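Local coordinates for lipid-transfer protein (Thermomonospora curvata, PDB 6OK1), which belongs to the lipid-transfer proteins built on the thiolase fold, and is itself of unassigned function, at residues A[304-308]-A[309-313]; A[89-92]-A[93-97]. All coordinates share one frame; numbering follows the deposited sequence. Where two conformers were deposited one is given.

How the contacts relate
Two local contacts from the N- and C-terminal parts of a thiolase-like chain illustrate how a helix is held within its turns and how it is brought to an end. Contact 2 comes first along the chain and spans most of helix 86-98, in the N-terminal thiolase domain; contact 1 follows some 200 residues later, where helix 301-307 ends, in the C-terminal one. Their centres are about 26 Å apart and their nearest atoms about 14 Å. Both helices pack on strands of one mixed sheet. Contact 2 belongs to the region where two subunits meet, whereas contact 1, touched by no other chain of the assembly, joins helix 301-307 to the loop before helix 316-321.

Contact 1 (A[304-308]-A[309-313]); sequences QLEEL and GFCAR
A Schellman motif ends helix 301-307: Phe310 N donates to Leu305 O over 3.0 Å and Gly309 N to Glu306 O over 3.2 Å, while Gly309 leaves the helix with a positive phi of 84°, a value that favours glycine. The longer bond reaches Glu306 O from above its carbonyl plane, and a bridging water uses the same oxygen, giving a hydrogen to it and another to Cys311 O. The turn brings Phe310 back against the helix. CE2 of its ring lies 3.7 Å from Leu308 CB, and Leu308 O sits over one ring face, offset toward the rim. Leu305 meets Phe310 at about a right angle through its CD2 branch. The SG of Cys311 comes within 3.7 Å of Glu306 CG. Phe319 of helix 316-321 touches both Leu305 and Cys311, tying this apolar cluster to the next helix.

Charged groups bridge the far end of the loop. Glu306 extends past Ala312 O, which approaches its CG to 3.4 Å, and its carboxylate takes hydrogen bonds from Gly314 N at OE1 and from Ala316 N at OE2, where the hydroxyl of Tyr159 also binds. A second water receives a hydrogen from Arg313 NH1 and gives one to Glu306 OE1. Arg313, bent at chi2 (-74°), folds back over the helix end and grips Glu307 end-on, in a salt bridge with one nitrogen to each oxygen; Ile267 N donates to the same Glu307 OE2, giving that oxygen two partners. Carboxylate and guanidinium are far from coplanar, 73° apart: NH1 meets OE2 of Glu307 at 2.9 Å in the guanidinium plane but from above the carboxylate, while NH2 reaches Glu307 OE1 at 3.1 Å.

Contact 2 (A[89-92]-A[93-97]); sequences TVQQ and AAMAV
Gln91 O accepts the shortest hydrogen bond of this contact, from Met95 N at 2.8 Å. It is one of four successive i to i+4 bonds within the alpha-helix 86-98; Ala94 N to Val90 O follows at 2.9 Å, Ala96 N to Gln92 O at 3.0 Å and Ala93 N to Thr89 O at 3.1 Å. The side chain of Met95 starts out over this backbone, its CB 3.4 Å from Gln91 O. Farther out, the methionine was modelled in two conformers, so the place of its CE methyl beside the amides of Gln91 and Gln92 is doubtful. The methyl of Ala94 also rests on the preceding turn, its CB 3.5 Å from Val90 O.

The amide of Gln92, reached through a bend at chi2 (-78°), is held at both ends: OE1 is bonded to Ser77 OG, and NE2 to the OE1 of Gln92 of the second subunit. Gln91 sends its NE2 to Ala245 O, and both Gln91 and Met95 pack on Ile101 of the second subunit. The methyls of Ala93 and Ala94 touch strands 104-112 and 240-248 respectively. Small alanine side chains thus meet the sheet, while the glutamines carry the polar links away from the helix. Gln92 OE1, Gln92 NE2 and Gln91 NE2 each have a hydrogen bond that satisfies them inside a buried interface, and the bond from Gln92 to its counterpart joins the two subunits directly.

Contact 1 (A[304-308]-A[309-313])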
ATOM      1  N   GLN A 304     -15.715 -20.738  -4.883  1.00 23.35           N
ATOM      2  CA  GLN A 304     -16.086 -19.860  -3.783  1.00 21.12           C
ATOM      3  C   GLN A 304     -17.262 -20.437  -3.009  1.00 22.21           C
ATOM      4  O   GLN A 304     -17.256 -20.459  -1.774  1.00 24.66           O
ATOM      5  CB  GLN A 304     -16.443 -18.475  -4.292  1.00 26.07           C
ATOM      6  CG  GLN A 304     -15.258 -17.610  -4.634  1.00 24.52           C
ATOM      7  CD  GLN A 304     -15.725 -16.234  -4.980  1.00 24.91           C
ATOM      8  OE1 GLN A 304     -16.086 -15.445  -4.099  1.00 27.87           O
ATOM      9  NE2 GLN A 304     -15.802 -15.960  -6.267  1.00 21.99           N
ATOM     10  N   LEU A 305     -18.284 -20.913  -3.721  1.00 22.43           N
ATOM     11  CA  LEU A 305     -19.442 -21.488  -3.032  1.00 22.08           C
ATOM     12  C   LEU A 305     -19.033 -22.666  -2.160  1.00 29.28           C
ATOM     13  O   LEU A 305     -19.557 -22.862  -1.048  1.00 25.04           O
ATOM     14  CB  LEU A 305     -20.496 -21.908  -4.061  1.00 24.07           C
ATOM     15  CG  LEU A 305     -21.207 -20.755  -4.783  1.00 28.11           C
ATOM     16  CD1 LEU A 305     -21.850 -21.241  -6.079  1.00 26.88           C
ATOM     17  CD2 LEU A 305     -22.250 -20.099  -3.846  1.00 28.41           C
ATOM     18  N   GLU A 306     -18.091 -23.456  -2.646  1.00 24.61           N
ATOM     19  CA  GLU A 306     -17.626 -24.621  -1.909  1.00 27.28           C
ATOM     20  C   GLU A 306     -16.764 -24.226  -0.716  1.00 22.30           C
ATOM     21  O   GLU A 306     -16.933 -24.770   0.387  1.00 25.22           O
ATOM     22  CB  GLU A 306     -16.891 -25.537  -2.875  1.00 26.77           C
ATOM     23  CG  GLU A 306     -17.807 -25.963  -4.011  1.00 29.43           C
ATOM     24  CD  GLU A 306     -17.093 -26.666  -5.143  1.00 32.36           C
ATOM     25  OE1 GLU A 306     -15.911 -27.004  -4.968  1.00 27.01           O
ATOM     26  OE2 GLU A 306     -17.724 -26.929  -6.186  1.00 27.24           O
ATOM     27  N   GLU A 307     -15.854 -23.272  -0.908  1.00 25.23           N
ATOM     28  CA  GLU A 307     -15.010 -22.813   0.188  1.00 23.51           C
ATOM     29  C   GLU A 307     -15.830 -22.224   1.319  1.00 24.73           C
ATOM     30  O   GLU A 307     -15.434 -22.337   2.489  1.00 25.66           O
ATOM     31  CB  GLU A 307     -14.014 -21.769  -0.315  1.00 22.21           C
ATOM     32  CG  GLU A 307     -12.914 -22.340  -1.224  1.00 24.41           C
ATOM     33  CD  GLU A 307     -11.937 -23.258  -0.514  1.00 26.02           C
ATOM     34  OE1 GLU A 307     -11.937 -23.320   0.743  1.00 25.78           O
ATOM     35  OE2 GLU A 307     -11.169 -23.956  -1.212  1.00 26.31           O
ATOM     36  N   LEU A 308     -16.923 -21.553   0.995  1.00 24.02           N
ATOM     37  CA  LEU A 308     -17.746 -20.869   1.986  1.00 23.41           C
ATOM     38  C   LEU A 308     -18.832 -21.766   2.575  1.00 25.97           C
ATOM     39  O   LEU A 308     -19.622 -21.298   3.401  1.00 29.04           O
ATOM     40  CB  LEU A 308     -18.371 -19.616   1.359  1.00 25.36           C
ATOM     41  CG  LEU A 308     -17.340 -18.583   0.858  1.00 25.91           C
ATOM     42  CD1 LEU A 308     -18.029 -17.522   0.004  1.00 28.13           C
ATOM     43  CD2 LEU A 308     -16.592 -17.945   1.998  1.00 28.24           C
ATOM     44  N   GLY A 309     -18.878 -23.037   2.181  1.00 26.19           N
ATOM     45  CA  GLY A 309     -19.743 -24.002   2.821  1.00 26.78           C
ATOM     46  C   GLY A 309     -21.178 -24.048   2.327  1.00 26.71           C
ATOM     47  O   GLY A 309     -22.031 -24.644   3.008  1.00 27.85           O
ATOM     48  N   PHE A 310     -21.488 -23.438   1.187  1.00 29.76           N
ATOM     49  CA  PHE A 310     -22.855 -23.465   0.675  1.00 27.42           C
ATOM     50  C   PHE A 310     -23.195 -24.754  -0.057  1.00 35.77           C
ATOM     51  O   PHE A 310     -24.381 -25.057  -0.235  1.00 32.89           O
ATOM     52  CB  PHE A 310     -23.094 -22.274  -0.246  1.00 28.34           C
ATOM     53  CG  PHE A 310     -23.026 -20.967   0.456  1.00 28.52           C
ATOM     54  CD1 PHE A 310     -23.986 -20.622   1.402  1.00 36.95           C
ATOM     55  CD2 PHE A 310     -22.005 -20.078   0.191  1.00 32.42           C
ATOM     56  CE1 PHE A 310     -23.918 -19.408   2.067  1.00 32.76           C
ATOM     57  CE2 PHE A 310     -21.928 -18.858   0.862  1.00 32.85           C
ATOM     58  CZ  PHE A 310     -22.884 -18.529   1.802  1.00 34.61           C
ATOM     59  N   CYS A 311     -22.193 -25.515  -0.483  1.00 28.29           N
ATOM     60  CA  CYS A 311     -22.404 -26.824  -1.093  1.00 35.37           C
ATOM     61  C   CYS A 311     -21.115 -27.619  -0.911  1.00 36.14           C
ATOM     62  O   CYS A 311     -20.097 -27.082  -0.467  1.00 31.98           O
ATOM     63  CB  CYS A 311     -22.785 -26.683  -2.561  1.00 31.19           C
ATOM     64  SG  CYS A 311     -21.473 -25.852  -3.507  1.00 31.20           S
ATOM     65  N   ALA A 312     -21.165 -28.901  -1.266  1.00 32.80           N
ATOM     66  CA  ALA A 312     -20.029 -29.799  -1.125  1.00 35.95           C
ATOM     67  C   ALA A 312     -18.972 -29.531  -2.197  1.00 30.43           C
ATOM     68  O   ALA A 312     -19.254 -28.958  -3.252  1.00 29.30           O
ATOM     69  CB  ALA A 312     -20.490 -31.259  -1.224  1.00 37.37           C
ATOM     70  N   ARG A 313     -17.738 -29.970  -1.916  1.00 34.04           N
ATOM     71  CA  ARG A 313     -16.657 -29.873  -2.898  1.00 32.56           C
ATOM     72  C   ARG A 313     -17.073 -30.492  -4.222  1.00 30.88           C
ATOM     73  O   ARG A 313     -17.581 -31.619  -4.264  1.00 30.72           O
ATOM     74  CB  ARG A 313     -15.404 -30.591  -2.394  1.00 42.76           C
ATOM     75  CG  ARG A 313     -14.729 -29.967  -1.253  1.00 72.66           C
ATOM     76  CD  ARG A 313     -14.004 -28.745  -1.709  1.00 46.23           C
ATOM     77  NE  ARG A 313     -13.415 -28.082  -0.574  1.00 63.35           N
ATOM     78  CZ  ARG A 313     -12.864 -26.890  -0.639  1.00 62.98           C
ATOM     79  NH1 ARG A 313     -12.831 -26.238  -1.803  1.00 32.26           N
ATOM     80  NH2 ARG A 313     -12.356 -26.369   0.465  1.00 48.27           N
TER
HETATM   81  O   HOH W   1     -13.324 -26.447  -4.620  1.00 31.07           O
HETATM   82  O   HOH W   2     -17.864 -27.161   1.154  1.00 47.45           O

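Contact 2 (A[89-92]-A[93-97])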
ATOM      1  N   THR A  89     -10.427  -3.318   2.944  1.00 21.98           N
ATOM      2  CA  THR A  89     -10.463  -1.897   3.286  1.00 20.02           C
ATOM      3  C   THR A  89     -11.510  -1.645   4.353  1.00 20.24           C
ATOM      4  O   THR A  89     -11.311  -0.837   5.272  1.00 19.53           O
ATOM      5  CB  THR A  89     -10.727  -0.996   2.069  1.00 19.90           C
ATOM      6  OG1 THR A  89     -12.068  -1.168   1.589  1.00 21.43           O
ATOM      7  CG2 THR A  89      -9.697  -1.216   0.969  1.00 20.76           C
ATOM      8  N   VAL A  90     -12.626  -2.376   4.280  1.00 23.14           N
ATOM      9  CA  VAL A  90     -13.657  -2.243   5.293  1.00 21.23           C
ATOM     10  C   VAL A  90     -13.225  -2.883   6.614  1.00 22.19           C
ATOM     11  O   VAL A  90     -13.546  -2.357   7.683  1.00 23.01           O
ATOM     12  CB  VAL A  90     -14.975  -2.833   4.775  1.00 23.77           C
ATOM     13  CG1 VAL A  90     -16.044  -2.802   5.883  1.00 23.14           C
ATOM     14  CG2 VAL A  90     -15.461  -2.044   3.562  1.00 24.01           C
ATOM     15  N   GLN A  91     -12.513  -4.018   6.577  1.00 20.81           N
ATOM     16  CA  GLN A  91     -11.922  -4.548   7.806  1.00 21.23           C
ATOM     17  C   GLN A  91     -11.039  -3.506   8.477  1.00 21.00           C
ATOM     18  O   GLN A  91     -11.128  -3.291   9.694  1.00 21.31           O
ATOM     19  CB  GLN A  91     -11.110  -5.814   7.550  1.00 22.07           C
ATOM     20  CG  GLN A  91     -10.695  -6.462   8.861  1.00 21.82           C
ATOM     21  CD  GLN A  91      -9.627  -7.481   8.681  1.00 20.03           C
ATOM     22  OE1 GLN A  91      -8.602  -7.202   8.058  1.00 23.65           O
ATOM     23  NE2 GLN A  91      -9.832  -8.668   9.227  1.00 25.03           N
ATOM     24  N   GLN A  92     -10.155  -2.864   7.694  1.00 21.11           N
ATOM     25  CA  GLN A  92      -9.307  -1.797   8.221  1.00 18.98           C
ATOM     26  C   GLN A  92     -10.123  -0.753   8.960  1.00 23.35           C
ATOM     27  O   GLN A  92      -9.812  -0.398  10.102  1.00 22.80           O
ATOM     28  CB  GLN A  92      -8.510  -1.158   7.083  1.00 19.56           C
ATOM     29  CG  GLN A  92      -7.326  -1.969   6.599  1.00 19.04           C
ATOM     30  CD  GLN A  92      -6.147  -1.833   7.542  1.00 18.49           C
ATOM     31  OE1 GLN A  92      -5.832  -0.726   7.990  1.00 21.67           O
ATOM     32  NE2 GLN A  92      -5.546  -2.936   7.904  1.00 20.40           N
ATOM     33  N   ALA A  93     -11.176  -0.265   8.324  1.00 23.45           N
ATOM     34  CA  ALA A  93     -11.990   0.776   8.919  1.00 22.47           C
ATOM     35  C   ALA A  93     -12.661   0.283  10.192  1.00 20.72           C
ATOM     36  O   ALA A  93     -12.699   0.994  11.201  1.00 23.19           O
ATOM     37  CB  ALA A  93     -13.023   1.243   7.898  1.00 25.19           C
ATOM     38  N   ALA A  94     -13.203  -0.931  10.152  1.00 23.71           N
ATOM     39  CA  ALA A  94     -13.850  -1.501  11.336  1.00 23.38           C
ATOM     40  C   ALA A  94     -12.873  -1.654  12.491  1.00 24.21           C
ATOM     41  O   ALA A  94     -13.228  -1.422  13.649  1.00 24.33           O
ATOM     42  CB  ALA A  94     -14.468  -2.855  10.988  1.00 23.96           C
ATOM     43  N   MET A  95     -11.650  -2.081  12.195  1.00 21.75           N
ATOM     44  CA  MET A  95     -10.608  -2.212  13.208  0.57 27.62           C
ATOM     45  C   MET A  95     -10.260  -0.862  13.822  1.00 25.26           C
ATOM     46  O   MET A  95     -10.065  -0.747  15.040  1.00 22.86           O
ATOM     47  CB  MET A  95      -9.385  -2.847  12.546  0.57 25.99           C
ATOM     48  CG  MET A  95      -8.221  -3.196  13.427  0.57 29.79           C
ATOM     49  SD  MET A  95      -6.785  -3.766  12.472  0.57 26.13           S
ATOM     50  CE  MET A  95      -7.549  -4.376  10.968  0.57 76.85           C
ATOM     51  N   ALA A  96     -10.142   0.171  12.986  1.00 24.11           N
ATOM     52  CA  ALA A  96      -9.808   1.498  13.503  1.00 23.14           C
ATOM     53  C   ALA A  96     -10.929   2.033  14.383  1.00 27.27           C
ATOM     54  O   ALA A  96     -10.675   2.716  15.391  1.00 25.03           O
ATOM     55  CB  ALA A  96      -9.537   2.466  12.346  1.00 20.39           C
ATOM     56  N   VAL A  97     -12.178   1.741  14.012  1.00 22.20           N
ATOM     57  CA  VAL A  97     -13.314   2.173  14.823  1.00 24.57           C
ATOM     58  C   VAL A  97     -13.342   1.405  16.142  1.00 23.91           C
ATOM     59  O   VAL A  97     -13.490   1.993  17.225  1.00 27.22           O
ATOM     60  CB  VAL A  97     -14.622   2.003  14.033  1.00 28.24           C
ATOM     61  CG1 VAL A  97     -15.865   2.144  14.947  1.00 27.33           C
ATOM     62  CG2 VAL A  97     -14.692   3.024  12.907  1.00 25.17           C
TER